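Local coordinates for 2-oxoglutarate (2OG) and Fe(II)-dependent oxygenase superfamily protein (Arabidopsis thaliana, PDB 6KWA) that probably catalyses the irreversible oxidation of the auxin indole-3-acetic acid to inactive 2-oxoindole-3-acetic acid, using 2-oxoglutarate and iron, and so helps keep auxin levels in balance, at residues D50-P55 with F149-Y154; E57-N62 with E82-Y87; G135-D140 with P256-D261. One frame throughout, in Å; residues are numbered along the deposited sequence.

Contact 1: D50-P55 with F149-Y154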
ATOM      1  N   ASP A  50       2.314  19.156   3.704  1.00 51.52           N
ATOM      2  CA  ASP A  50       2.621  20.366   2.971  1.00 50.89           C
ATOM      3  C   ASP A  50       2.158  20.325   1.502  1.00 56.53           C
ATOM      4  O   ASP A  50       1.672  21.332   0.973  1.00 55.95           O
ATOM      5  CB  ASP A  50       4.117  20.657   3.007  1.00 52.97           C
ATOM      6  CG  ASP A  50       4.418  22.109   2.669  1.00 59.69           C
ATOM      7  OD1 ASP A  50       3.898  22.978   3.403  1.00 68.01           O
ATOM      8  OD2 ASP A  50       5.118  22.395   1.671  1.00 59.82           O
ATOM      9  N   LEU A  51       2.348  19.195   0.818  1.00 49.28           N
ATOM     10  CA  LEU A  51       1.901  19.124  -0.574  1.00 50.02           C
ATOM     11  C   LEU A  51       0.391  19.356  -0.657  1.00 48.66           C
ATOM     12  O   LEU A  51      -0.081  20.013  -1.587  1.00 48.30           O
ATOM     13  CB  LEU A  51       2.284  17.786  -1.223  1.00 42.80           C
ATOM     14  CG  LEU A  51       3.791  17.615  -1.397  1.00 48.17           C
ATOM     15  CD1 LEU A  51       4.174  16.335  -2.121  1.00 46.93           C
ATOM     16  CD2 LEU A  51       4.381  18.831  -2.129  1.00 51.29           C
ATOM     17  N   PHE A  52      -0.364  18.874   0.333  1.00 42.81           N
ATOM     18  CA  PHE A  52      -1.820  19.041   0.299  1.00 48.30           C
ATOM     19  C   PHE A  52      -2.285  20.478   0.563  1.00 54.04           C
ATOM     20  O   PHE A  52      -3.443  20.816   0.317  1.00 52.32           O
ATOM     21  CB  PHE A  52      -2.493  18.113   1.307  1.00 48.58           C
ATOM     22  CG  PHE A  52      -2.738  16.726   0.784  1.00 52.36           C
ATOM     23  CD1 PHE A  52      -3.570  16.527  -0.318  1.00 49.53           C
ATOM     24  CD2 PHE A  52      -2.141  15.622   1.381  1.00 47.79           C
ATOM     25  CE1 PHE A  52      -3.814  15.248  -0.814  1.00 48.17           C
ATOM     26  CE2 PHE A  52      -2.387  14.338   0.891  1.00 48.02           C
ATOM     27  CZ  PHE A  52      -3.227  14.153  -0.204  1.00 47.62           C
ATOM     28  N   GLN A  53      -1.385  21.320   1.054  1.00 54.54           N
ATOM     29  CA  GLN A  53      -1.707  22.724   1.253  1.00 55.94           C
ATOM     30  C   GLN A  53      -1.338  23.555   0.039  1.00 51.58           C
ATOM     31  O   GLN A  53      -1.519  24.765   0.042  1.00 53.41           O
ATOM     32  CB  GLN A  53      -1.047  23.235   2.528  1.00 54.00           C
ATOM     33  CG  GLN A  53      -1.940  22.902   3.705  1.00 50.74           C
ATOM     34  CD  GLN A  53      -1.232  22.872   5.022  1.00 61.91           C
ATOM     35  OE1 GLN A  53      -0.053  23.204   5.118  1.00 70.24           O
ATOM     36  NE2 GLN A  53      -1.929  22.394   6.046  1.00 63.76           N
ATOM     37  N   ARG A  54      -0.842  22.902  -1.009  1.00 49.13           N
ATOM     38  CA  ARG A  54      -0.524  23.608  -2.249  1.00 53.90           C
ATOM     39  C   ARG A  54      -1.818  24.194  -2.818  1.00 55.62           C
ATOM     40  O   ARG A  54      -2.910  23.679  -2.534  1.00 51.88           O
ATOM     41  CB  ARG A  54       0.116  22.671  -3.280  1.00 49.19           C
ATOM     42  CG  ARG A  54       1.583  22.342  -3.042  1.00 50.29           C
ATOM     43  CD  ARG A  54       2.492  23.549  -3.213  1.00 53.59           C
ATOM     44  NE  ARG A  54       3.897  23.158  -3.338  1.00 50.90           N
ATOM     45  CZ  ARG A  54       4.695  22.908  -2.303  1.00 50.05           C
ATOM     46  NH1 ARG A  54       4.237  23.022  -1.069  1.00 44.42           N
ATOM     47  NH2 ARG A  54       5.966  22.569  -2.500  1.00 55.72           N
ATOM     48  N   PRO A  55      -1.708  25.299  -3.579  1.00 47.19           N
ATOM     49  CA  PRO A  55      -2.889  25.876  -4.237  1.00 53.41           C
ATOM     50  C   PRO A  55      -3.634  24.799  -5.013  1.00 58.43           C
ATOM     51  O   PRO A  55      -3.012  23.895  -5.567  1.00 57.08           O
ATOM     52  CB  PRO A  55      -2.298  26.940  -5.169  1.00 54.18           C
ATOM     53  CG  PRO A  55      -1.024  27.373  -4.448  1.00 58.08           C
ATOM     54  CD  PRO A  55      -0.492  26.106  -3.797  1.00 53.40           C
ATOM     55  N   PHE A 149       2.521   5.314  -6.400  1.00 51.58           N
ATOM     56  CA  PHE A 149       2.587   6.063  -5.168  1.00 46.21           C
ATOM     57  C   PHE A 149       1.274   6.833  -4.989  1.00 48.79           C
ATOM     58  O   PHE A 149       0.776   7.420  -5.946  1.00 43.13           O
ATOM     59  CB  PHE A 149       3.803   6.961  -5.254  1.00 49.68           C
ATOM     60  CG  PHE A 149       4.079   7.763  -4.035  1.00 53.52           C
ATOM     61  CD1 PHE A 149       4.569   7.166  -2.884  1.00 53.80           C
ATOM     62  CD2 PHE A 149       3.958   9.149  -4.078  1.00 55.16           C
ATOM     63  CE1 PHE A 149       4.881   7.943  -1.771  1.00 55.98           C
ATOM     64  CE2 PHE A 149       4.260   9.931  -2.979  1.00 52.93           C
ATOM     65  CZ  PHE A 149       4.719   9.326  -1.815  1.00 55.51           C
ATOM     66  N   ARG A 150       0.696   6.815  -3.788  1.00 41.02           N
ATOM     67  CA  ARG A 150      -0.500   7.607  -3.546  1.00 44.00           C
ATOM     68  C   ARG A 150      -0.488   8.154  -2.132  1.00 46.53           C
ATOM     69  O   ARG A 150      -0.302   7.405  -1.171  1.00 51.46           O
ATOM     70  CB  ARG A 150      -1.771   6.774  -3.764  1.00 40.22           C
ATOM     71  CG  ARG A 150      -3.044   7.613  -3.919  1.00 43.54           C
ATOM     72  CD  ARG A 150      -4.084   6.958  -4.835  1.00 43.76           C
ATOM     73  NE  ARG A 150      -5.234   7.824  -5.097  1.00 47.69           N
ATOM     74  CZ  ARG A 150      -5.226   8.812  -5.998  1.00 51.93           C
ATOM     75  NH1 ARG A 150      -4.129   9.073  -6.681  1.00 45.77           N
ATOM     76  NH2 ARG A 150      -6.299   9.564  -6.204  1.00 50.75           N
ATOM     77  N   ILE A 151      -0.720   9.454  -1.987  1.00 45.77           N
ATOM     78  CA  ILE A 151      -0.770  10.034  -0.652  1.00 42.10           C
ATOM     79  C   ILE A 151      -2.175  10.537  -0.440  1.00 48.06           C
ATOM     80  O   ILE A 151      -2.825  11.058  -1.354  1.00 47.16           O
ATOM     81  CB  ILE A 151       0.245  11.158  -0.458  1.00 46.71           C
ATOM     82  CG1 ILE A 151       0.020  12.294  -1.454  1.00 46.29           C
ATOM     83  CG2 ILE A 151       1.663  10.613  -0.613  1.00 45.23           C
ATOM     84  CD1 ILE A 151       1.070  13.406  -1.357  1.00 47.70           C
ATOM     85  N   ASN A 152      -2.652  10.381   0.780  1.00 44.96           N
ATOM     86  CA  ASN A 152      -4.045  10.570   1.051  1.00 47.65           C
ATOM     87  C   ASN A 152      -4.250  11.553   2.188  1.00 48.44           C
ATOM     88  O   ASN A 152      -3.457  11.560   3.125  1.00 44.87           O
ATOM     89  CB  ASN A 152      -4.660   9.215   1.415  1.00 46.59           C
ATOM     90  CG  ASN A 152      -4.265   8.110   0.424  1.00 52.51           C
ATOM     91  OD1 ASN A 152      -4.729   8.094  -0.715  1.00 51.82           O
ATOM     92  ND2 ASN A 152      -3.396   7.191   0.858  1.00 50.11           N
ATOM     93  N   LYS A 153      -5.305  12.374   2.093  1.00 46.34           N
ATOM     94  CA  LYS A 153      -5.737  13.278   3.172  1.00 45.55           C
ATOM     95  C   LYS A 153      -7.192  12.993   3.506  1.00 48.80           C
ATOM     96  O   LYS A 153      -8.076  13.174   2.654  1.00 45.78           O
ATOM     97  CB  LYS A 153      -5.577  14.746   2.773  1.00 48.05           C
ATOM     98  CG  LYS A 153      -6.121  15.754   3.793  1.00 46.55           C
ATOM     99  CD  LYS A 153      -5.599  17.177   3.536  1.00 47.59           C
ATOM    100  CE  LYS A 153      -6.501  18.255   4.102  1.00 56.42           C
ATOM    101  NZ  LYS A 153      -5.759  19.561   4.110  1.00 60.47           N
ATOM    102  N   TYR A 154      -7.452  12.506   4.714  1.00 47.22           N
ATOM    103  CA  TYR A 154      -8.839  12.235   5.118  1.00 52.65           C
ATOM    104  C   TYR A 154      -9.330  13.379   5.974  1.00 54.81           C
ATOM    105  O   TYR A 154      -8.645  13.766   6.934  1.00 53.55           O
ATOM    106  CB  TYR A 154      -8.973  10.905   5.898  1.00 55.23           C
ATOM    107  CG  TYR A 154      -8.538   9.762   5.071  1.00 57.24           C
ATOM    108  CD1 TYR A 154      -9.450   9.104   4.268  1.00 54.57           C
ATOM    109  CD2 TYR A 154      -7.201   9.382   5.028  1.00 53.72           C
ATOM    110  CE1 TYR A 154      -9.051   8.084   3.461  1.00 59.16           C
ATOM    111  CE2 TYR A 154      -6.787   8.363   4.214  1.00 55.04           C
ATOM    112  CZ  TYR A 154      -7.710   7.721   3.445  1.00 59.89           C
ATOM    113  OH  TYR A 154      -7.249   6.713   2.659  1.00 63.11           O
TER
HETATM  114  O   HOH W   1      -6.192  20.088   1.097  1.00 52.57           O
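The carbonyl oxygen F52 O is gripped twice: by K59 NZ from the next helix, and by a water 2.9 Å away that donates to it. The same water accepts from K153 NZ at 3.1 Å, so the tip of a strand lysine reaches the backbone of the opposite segment through one solvent molecule. K153 gets there with CG anti to its backbone N (chi1 175°) and an extended chain, which runs past the F52 side chain in the opposite direction. On the way its methylene K153 CB settles over the middle of one face of the F52 ring, 3.7 Å from the centroid and 8° off the normal, a CH-pi contact. The strand backbone takes the rim: I151 O lies near the ring plane, 3.3 Å from F52 CZ, while I151 CG1 packs at 3.9 Å from F52 CE2. Beyond it, L51 CD1 meets I151 CD1 at 4.3 Å. Without the ring, as with an alanine here, K153 CB and I151 CG1 would probably lose their aromatic partner and a gap would open between turn and strand. Strand 147-155 belongs to the larger sheet of the double-stranded beta-helix, and the chain around the end of helix 38-51 packs against it, with a type I turn from L51 to R54. In a salt bridge, R54 NH1 reaches back over the turn to D50 OD2 (2.9 Å), the oxygen in the guanidinium plane but met from above the carboxylate plane. N152 points away from segment 50-55; its amide hydrogen-bonds Y81 and S240, and N152 and Y154 bind 2-oxoglutarate, absent here.

Contact 2: E57-N62 with E82-Y87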
ATOM      1  N   GLU A  57      -5.006  24.891  -7.816  1.00 56.49           N
ATOM      2  CA  GLU A  57      -4.766  24.895  -9.243  1.00 64.15           C
ATOM      3  C   GLU A  57      -3.394  24.261  -9.527  1.00 59.08           C
ATOM      4  O   GLU A  57      -3.148  23.731 -10.616  1.00 59.14           O
ATOM      5  CB  GLU A  57      -4.933  26.323  -9.762  1.00 66.97           C
ATOM      6  CG  GLU A  57      -5.263  26.426 -11.247  1.00 74.01           C
ATOM      7  CD  GLU A  57      -5.983  27.754 -11.569  1.00 80.72           C
ATOM      8  OE1 GLU A  57      -6.420  28.443 -10.606  1.00 75.04           O
ATOM      9  OE2 GLU A  57      -6.182  28.070 -12.770  1.00 77.85           O
ATOM     10  N   VAL A  58      -2.542  24.240  -8.506  1.00 55.81           N
ATOM     11  CA  VAL A  58      -1.306  23.474  -8.566  1.00 56.18           C
ATOM     12  C   VAL A  58      -1.611  21.955  -8.446  1.00 60.56           C
ATOM     13  O   VAL A  58      -1.150  21.148  -9.266  1.00 56.18           O
ATOM     14  CB  VAL A  58      -0.331  23.879  -7.442  1.00 59.06           C
ATOM     15  CG1 VAL A  58       0.872  22.918  -7.401  1.00 58.02           C
ATOM     16  CG2 VAL A  58       0.141  25.330  -7.621  1.00 57.53           C
ATOM     17  N   LYS A  59      -2.429  21.573  -7.464  1.00 55.14           N
ATOM     18  CA  LYS A  59      -2.743  20.154  -7.259  1.00 55.73           C
ATOM     19  C   LYS A  59      -3.391  19.516  -8.472  1.00 54.35           C
ATOM     20  O   LYS A  59      -3.066  18.380  -8.807  1.00 47.95           O
ATOM     21  CB  LYS A  59      -3.633  19.970  -6.041  1.00 47.50           C
ATOM     22  CG  LYS A  59      -2.903  20.270  -4.743  1.00 51.56           C
ATOM     23  CD  LYS A  59      -3.707  19.889  -3.498  1.00 47.39           C
ATOM     24  CE  LYS A  59      -4.800  20.908  -3.140  1.00 53.61           C
ATOM     25  NZ  LYS A  59      -5.332  20.650  -1.743  1.00 50.69           N
ATOM     26  N   VAL A  60      -4.240  20.265  -9.175  1.00 53.45           N
ATOM     27  CA  VAL A  60      -4.953  19.720 -10.342  1.00 52.97           C
ATOM     28  C   VAL A  60      -3.989  19.403 -11.484  1.00 52.91           C
ATOM     29  O   VAL A  60      -4.338  18.665 -12.422  1.00 55.24           O
ATOM     30  CB  VAL A  60      -6.068  20.693 -10.838  1.00 58.30           C
ATOM     31  CG1 VAL A  60      -6.909  20.057 -11.948  1.00 61.27           C
ATOM     32  CG2 VAL A  60      -6.999  21.070  -9.690  1.00 55.42           C
ATOM     33  N   ARG A  61      -2.774  19.943 -11.390  1.00 53.63           N
ATOM     34  CA  ARG A  61      -1.700  19.663 -12.345  1.00 55.01           C
ATOM     35  C   ARG A  61      -1.135  18.230 -12.175  1.00 58.82           C
ATOM     36  O   ARG A  61      -0.437  17.718 -13.061  1.00 58.06           O
ATOM     37  CB  ARG A  61      -0.592  20.708 -12.183  1.00 55.46           C
ATOM     38  CG  ARG A  61      -0.913  22.063 -12.807  1.00 60.14           C
ATOM     39  CD  ARG A  61      -0.005  23.211 -12.293  1.00 62.69           C
ATOM     40  NE  ARG A  61       1.418  22.899 -12.171  1.00 67.61           N
ATOM     41  CZ  ARG A  61       2.323  23.760 -11.699  1.00 70.93           C
ATOM     42  NH1 ARG A  61       3.600  23.405 -11.624  1.00 68.40           N
ATOM     43  NH2 ARG A  61       1.952  24.988 -11.322  1.00 71.47           N
ATOM     44  N   ASN A  62      -1.442  17.588 -11.047  1.00 55.53           N
ATOM     45  CA  ASN A  62      -1.097  16.177 -10.835  1.00 53.58           C
ATOM     46  C   ASN A  62      -2.032  15.326 -11.681  1.00 51.30           C
ATOM     47  O   ASN A  62      -3.063  14.852 -11.225  1.00 51.39           O
ATOM     48  CB  ASN A  62      -1.185  15.811  -9.342  1.00 49.92           C
ATOM     49  CG  ASN A  62      -0.847  14.335  -9.049  1.00 49.03           C
ATOM     50  OD1 ASN A  62      -1.547  13.686  -8.274  1.00 51.82           O
ATOM     51  ND2 ASN A  62       0.227  13.818  -9.647  1.00 46.06           N
ATOM     52  N   GLU A  82      -9.175  13.206  -0.065  1.00 42.63           N
ATOM     53  CA  GLU A  82      -8.393  13.874  -1.082  1.00 45.22           C
ATOM     54  C   GLU A  82      -7.088  13.081  -1.335  1.00 47.98           C
ATOM     55  O   GLU A  82      -6.531  12.458  -0.424  1.00 45.26           O
ATOM     56  CB  GLU A  82      -8.084  15.322  -0.645  1.00 47.58           C
ATOM     57  CG  GLU A  82      -7.316  16.168  -1.681  1.00 45.36           C
ATOM     58  CD  GLU A  82      -7.003  17.569  -1.173  1.00 49.57           C
ATOM     59  OE1 GLU A  82      -7.148  17.803   0.054  1.00 50.93           O
ATOM     60  OE2 GLU A  82      -6.585  18.427  -1.988  1.00 50.29           O
ATOM     61  N   ALA A  83      -6.603  13.071  -2.568  1.00 45.08           N
ATOM     62  CA  ALA A  83      -5.440  12.262  -2.859  1.00 44.78           C
ATOM     63  C   ALA A  83      -4.619  12.810  -3.998  1.00 49.85           C
ATOM     64  O   ALA A  83      -5.154  13.420  -4.932  1.00 48.21           O
ATOM     65  CB  ALA A  83      -5.867  10.801  -3.156  1.00 50.09           C
ATOM     66  N   LEU A  84      -3.313  12.554  -3.909  1.00 40.19           N
ATOM     67  CA  LEU A  84      -2.343  12.846  -4.943  1.00 44.02           C
ATOM     68  C   LEU A  84      -1.542  11.575  -5.212  1.00 45.95           C
ATOM     69  O   LEU A  84      -1.441  10.696  -4.352  1.00 46.02           O
ATOM     70  CB  LEU A  84      -1.388  13.983  -4.528  1.00 45.58           C
ATOM     71  CG  LEU A  84      -1.897  15.411  -4.338  1.00 45.57           C
ATOM     72  CD1 LEU A  84      -1.167  16.115  -3.214  1.00 44.15           C
ATOM     73  CD2 LEU A  84      -1.653  16.154  -5.645  1.00 47.39           C
ATOM     74  N   GLY A  85      -0.951  11.466  -6.393  1.00 51.16           N
ATOM     75  CA  GLY A  85      -0.107  10.315  -6.621  1.00 50.25           C
ATOM     76  C   GLY A  85       0.596  10.257  -7.942  1.00 51.75           C
ATOM     77  O   GLY A  85       0.401  11.099  -8.825  1.00 52.37           O
ATOM     78  N   LEU A  86       1.422   9.231  -8.090  1.00 51.18           N
ATOM     79  CA  LEU A  86       2.227   9.106  -9.289  1.00 52.31           C
ATOM     80  C   LEU A  86       2.374   7.645  -9.622  1.00 52.85           C
ATOM     81  O   LEU A  86       2.428   6.785  -8.736  1.00 50.16           O
ATOM     82  CB  LEU A  86       3.592   9.791  -9.116  1.00 47.86           C
ATOM     83  CG  LEU A  86       4.673   9.237  -8.194  1.00 47.39           C
ATOM     84  CD1 LEU A  86       5.670   8.409  -8.951  1.00 50.64           C
ATOM     85  CD2 LEU A  86       5.380  10.316  -7.444  1.00 51.18           C
ATOM     86  N   TYR A  87       2.351   7.388 -10.921  1.00 49.04           N
ATOM     87  CA  TYR A  87       2.528   6.080 -11.481  1.00 49.91           C
ATOM     88  C   TYR A  87       4.012   5.820 -11.771  1.00 54.52           C
ATOM     89  O   TYR A  87       4.762   6.738 -12.130  1.00 52.01           O
ATOM     90  CB  TYR A  87       1.682   5.981 -12.746  1.00 55.02           C
ATOM     91  CG  TYR A  87       1.880   4.720 -13.523  1.00 60.42           C
ATOM     92  CD1 TYR A  87       1.192   3.576 -13.180  1.00 61.65           C
ATOM     93  CD2 TYR A  87       2.762   4.668 -14.595  1.00 61.10           C
ATOM     94  CE1 TYR A  87       1.361   2.411 -13.883  1.00 64.48           C
ATOM     95  CE2 TYR A  87       2.944   3.499 -15.304  1.00 62.71           C
ATOM     96  CZ  TYR A  87       2.236   2.374 -14.948  1.00 62.31           C
ATOM     97  OH  TYR A  87       2.416   1.205 -15.654  1.00 60.20           O
TER
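E82, where K59 meets the second segment, sits near the start of strand 81-87, an edge strand of the larger sheet of the double-stranded beta-helix. Its extended side chain offers OE2, on the syn side of the carboxylate, to K59 NZ at 2.6 Å, a short salt bridge. The two chains cross at about a right angle, and K59 manages this by bending at chi3, which turns its amine onto the acid. Y71 OH is a second hydrogen-bond partner of E82 OE2, which therefore has both a charged and a neutral donor. Two residues on, L84 supplies the apolar part of the contact. L84 CD2 rests 3.7 Å from N62 CB and 4.3 Å from K59 CB, covering the turn from K59 to N62 in which N62 N bonds K59 O. The backbone of L84 pairs with I151 of strand 147-155, so the peptide groups of G85 are turned to the other edge, where no further strand of the chain follows. There N62 takes a strand's place. Its CG stands opposite the backbone N (chi1 179°), which carries the amide out to the strand, where it binds both polar backbone atoms of one residue, as a neighbouring strand would. G85 N donates to N62 OD1 at 3.0 Å, nearly straight at 170°. N62 ND2 also donates a hydrogen bond to Q101 OE1 of helix 92-101, and its other bond runs to G85 O, 2.8 Å away and within 1° of the amide plane of N62.

Contact 3: G135-D140 with P256-D261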
ATOM      1  N   GLY A 135       8.819 -21.838  -2.331  1.00 42.73           N
ATOM      2  CA  GLY A 135       9.884 -22.604  -2.985  1.00 42.07           C
ATOM      3  C   GLY A 135       9.891 -22.491  -4.509  1.00 45.54           C
ATOM      4  O   GLY A 135      10.346 -23.391  -5.212  1.00 46.56           O
ATOM      5  N   LEU A 136       9.410 -21.357  -5.010  1.00 41.40           N
ATOM      6  CA  LEU A 136       9.310 -21.093  -6.432  1.00 42.93           C
ATOM      7  C   LEU A 136      10.667 -20.839  -7.059  1.00 46.66           C
ATOM      8  O   LEU A 136      11.602 -20.403  -6.372  1.00 41.10           O
ATOM      9  CB  LEU A 136       8.417 -19.883  -6.681  1.00 46.46           C
ATOM     10  CG  LEU A 136       6.915 -20.009  -6.916  1.00 51.14           C
ATOM     11  CD1 LEU A 136       6.285 -21.201  -6.244  1.00 45.59           C
ATOM     12  CD2 LEU A 136       6.220 -18.683  -6.575  1.00 44.90           C
ATOM     13  N   VAL A 137      10.754 -21.129  -8.355  1.00 45.01           N
ATOM     14  CA  VAL A 137      11.946 -20.864  -9.145  1.00 49.14           C
ATOM     15  C   VAL A 137      11.909 -19.440  -9.670  1.00 51.15           C
ATOM     16  O   VAL A 137      12.947 -18.829  -9.887  1.00 51.01           O
ATOM     17  CB  VAL A 137      12.115 -21.870 -10.317  1.00 48.20           C
ATOM     18  CG1 VAL A 137      12.254 -23.280  -9.753  1.00 47.76           C
ATOM     19  CG2 VAL A 137      10.953 -21.796 -11.275  1.00 47.29           C
ATOM     20  N   GLU A 138      10.706 -18.907  -9.878  1.00 52.37           N
ATOM     21  CA  GLU A 138      10.575 -17.570 -10.416  1.00 49.66           C
ATOM     22  C   GLU A 138      10.756 -16.518  -9.312  1.00 48.85           C
ATOM     23  O   GLU A 138       9.841 -15.767  -8.996  1.00 51.10           O
ATOM     24  CB  GLU A 138       9.187 -17.419 -11.045  1.00 50.50           C
ATOM     25  CG  GLU A 138       8.829 -18.444 -12.122  1.00 55.76           C
ATOM     26  CD  GLU A 138       8.312 -19.780 -11.573  1.00 55.09           C
ATOM     27  OE1 GLU A 138       8.293 -19.979 -10.345  1.00 52.41           O
ATOM     28  OE2 GLU A 138       7.928 -20.650 -12.383  1.00 60.73           O
ATOM     29  N   THR A 139      11.970 -16.391  -8.796  1.00 49.49           N
ATOM     30  CA  THR A 139      12.186 -15.511  -7.653  1.00 50.81           C
ATOM     31  C   THR A 139      12.327 -14.058  -8.099  1.00 52.18           C
ATOM     32  O   THR A 139      12.555 -13.179  -7.286  1.00 51.68           O
ATOM     33  CB  THR A 139      13.420 -15.948  -6.828  1.00 54.81           C
ATOM     34  OG1 THR A 139      14.572 -16.000  -7.680  1.00 50.60           O
ATOM     35  CG2 THR A 139      13.184 -17.354  -6.210  1.00 46.45           C
ATOM     36  N   ASP A 140      12.170 -13.826  -9.394  1.00 48.07           N
ATOM     37  CA  ASP A 140      12.288 -12.506  -9.981  1.00 53.44           C
ATOM     38  C   ASP A 140      10.975 -12.100 -10.665  1.00 50.12           C
ATOM     39  O   ASP A 140      10.986 -11.245 -11.542  1.00 46.60           O
ATOM     40  CB  ASP A 140      13.414 -12.503 -11.025  1.00 55.78           C
ATOM     41  CG  ASP A 140      14.807 -12.458 -10.410  1.00 63.90           C
ATOM     42  OD1 ASP A 140      14.949 -12.208  -9.187  1.00 65.26           O
ATOM     43  OD2 ASP A 140      15.766 -12.777 -11.152  1.00 70.01           O
ATOM     44  N   PRO A 256       2.375 -18.639 -11.967  1.00 60.87           N
ATOM     45  CA  PRO A 256       3.410 -19.656 -12.144  1.00 59.66           C
ATOM     46  C   PRO A 256       2.789 -21.057 -12.052  1.00 62.88           C
ATOM     47  O   PRO A 256       1.976 -21.331 -11.160  1.00 63.39           O
ATOM     48  CB  PRO A 256       4.356 -19.388 -10.974  1.00 59.96           C
ATOM     49  CG  PRO A 256       4.229 -17.912 -10.735  1.00 55.22           C
ATOM     50  CD  PRO A 256       2.810 -17.545 -11.082  1.00 55.23           C
ATOM     51  N   SER A 257       3.145 -21.913 -13.001  1.00 60.55           N
ATOM     52  CA  SER A 257       2.616 -23.275 -13.114  1.00 59.46           C
ATOM     53  C   SER A 257       2.516 -24.017 -11.784  1.00 60.06           C
ATOM     54  O   SER A 257       1.538 -24.738 -11.541  1.00 60.20           O
ATOM     55  CB  SER A 257       3.460 -24.078 -14.098  1.00 58.99           C
ATOM     56  OG  SER A 257       4.775 -24.230 -13.588  1.00 62.52           O
ATOM     57  N   GLU A 258       3.537 -23.864 -10.937  1.00 52.87           N
ATOM     58  CA  GLU A 258       3.576 -24.565  -9.651  1.00 54.97           C
ATOM     59  C   GLU A 258       2.280 -24.438  -8.830  1.00 53.28           C
ATOM     60  O   GLU A 258       1.978 -25.295  -8.006  1.00 52.60           O
ATOM     61  CB  GLU A 258       4.743 -24.080  -8.773  1.00 52.06           C
ATOM     62  CG  GLU A 258       6.177 -24.330  -9.275  1.00 48.74           C
ATOM     63  CD  GLU A 258       6.824 -23.108  -9.889  1.00 56.99           C
ATOM     64  OE1 GLU A 258       6.090 -22.273 -10.466  1.00 55.97           O
ATOM     65  OE2 GLU A 258       8.073 -22.957  -9.729  1.00 53.23           O
ATOM     66  N   PHE A 259       1.578 -23.324  -9.010  1.00 51.65           N
ATOM     67  CA  PHE A 259       0.360 -23.011  -8.265  1.00 57.31           C
ATOM     68  C   PHE A 259      -0.898 -23.672  -8.809  1.00 60.14           C
ATOM     69  O   PHE A 259      -1.919 -23.752  -8.133  1.00 57.67           O
ATOM     70  CB  PHE A 259       0.131 -21.503  -8.255  1.00 52.95           C
ATOM     71  CG  PHE A 259       0.976 -20.774  -7.268  1.00 52.22           C
ATOM     72  CD1 PHE A 259       1.008 -21.180  -5.942  1.00 54.88           C
ATOM     73  CD2 PHE A 259       1.735 -19.678  -7.661  1.00 53.78           C
ATOM     74  CE1 PHE A 259       1.786 -20.512  -5.021  1.00 51.70           C
ATOM     75  CE2 PHE A 259       2.513 -18.999  -6.748  1.00 51.17           C
ATOM     76  CZ  PHE A 259       2.533 -19.417  -5.421  1.00 50.67           C
ATOM     77  N   VAL A 260      -0.847 -24.052 -10.073  1.00 61.71           N
ATOM     78  CA  VAL A 260      -2.022 -24.593 -10.710  1.00 65.66           C
ATOM     79  C   VAL A 260      -1.871 -26.070 -10.964  1.00 68.51           C
ATOM     80  O   VAL A 260      -0.942 -26.502 -11.647  1.00 69.08           O
ATOM     81  CB  VAL A 260      -2.301 -23.887 -12.034  1.00 68.77           C
ATOM     82  CG1 VAL A 260      -3.624 -24.382 -12.614  1.00 68.39           C
ATOM     83  CG2 VAL A 260      -2.315 -22.375 -11.809  1.00 68.90           C
ATOM     84  N   ASP A 261      -2.794 -26.844 -10.413  1.00 66.54           N
ATOM     85  CA  ASP A 261      -2.793 -28.271 -10.659  1.00 65.36           C
ATOM     86  C   ASP A 261      -4.169 -28.864 -10.384  1.00 67.66           C
ATOM     87  O   ASP A 261      -5.138 -28.137 -10.134  1.00 66.89           O
ATOM     88  CB  ASP A 261      -1.695 -28.954  -9.842  1.00 67.72           C
ATOM     89  CG  ASP A 261      -1.702 -28.541  -8.391  1.00 69.70           C
ATOM     90  OD1 ASP A 261      -2.645 -28.948  -7.674  1.00 64.30           O
ATOM     91  OD2 ASP A 261      -0.752 -27.814  -7.977  1.00 69.45           O
TER
HETATM   92  O   HOH W   2       5.443 -20.875 -14.447  1.00 61.56           O
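Apolar packing carries the inner side of this contact, where L136 CD2 lies 3.7 Å from F259 CE2. The two side chains cross at about a right angle, and the F259 ring is met edge-to-face by Y134 and W218, making a small aromatic cluster, which L136 borders, touching W218 as well. L136 CD1 also touches E258 CB at 4.1 Å, and P256 CB packs 4.0 Å from E138 CD, so the aliphatic and ring carbons partly cover the acids beside them. These groups join two irregular regions: the loop leaving helix 106-133, which ends in a Schellman motif at G135, and the short 3-10 turn 257-259 in the C-terminal tail. Solvent supplies a polar link. One water donates to E138 OE2 at 3.2 Å and accepts from the backbone amide S257 N at 2.9 Å. The striking feature, however, is electrostatic. E138 and E258 come from opposite directions, both chains bent at chi2 (83° and 101°), and bring their carboxylates together with planes 69° apart. E138 OE1 stands 3.0 Å from E258 OE2, and E138 OE2 is 3.1 Å from E258 OE1, while V137 CG2 lies 3.5 Å from E258 OE2. No donor is established between the two acids, and fully ionised carboxylates would repel each other at such distances. The proximity is thus likely to raise the pKa of at least one glutamate, consistent with a proton held by the pair.

Contacts 1 and 2 form one continuous region: their centres lie about 8 Å apart, helices 38-51 and 56-59 follow each other in the chain, and strands 147-155 and 81-87 are antiparallel neighbours in the larger sheet, probably bonded through F149 N and L86 O. Contact 2 is nested within the loop that contact 1 closes, so together they seat successive N-terminal elements at one margin of the catalytic fold. Contact 3 lies on the opposite side of the chain's centre, about 39 Å and about 38 Å from contacts 1 and 2 between centres. It crosses contact 1 along the chain and follows contact 2 in series, joining the loop after helix 106-133 to the C-terminal region, away from the metal-binding site.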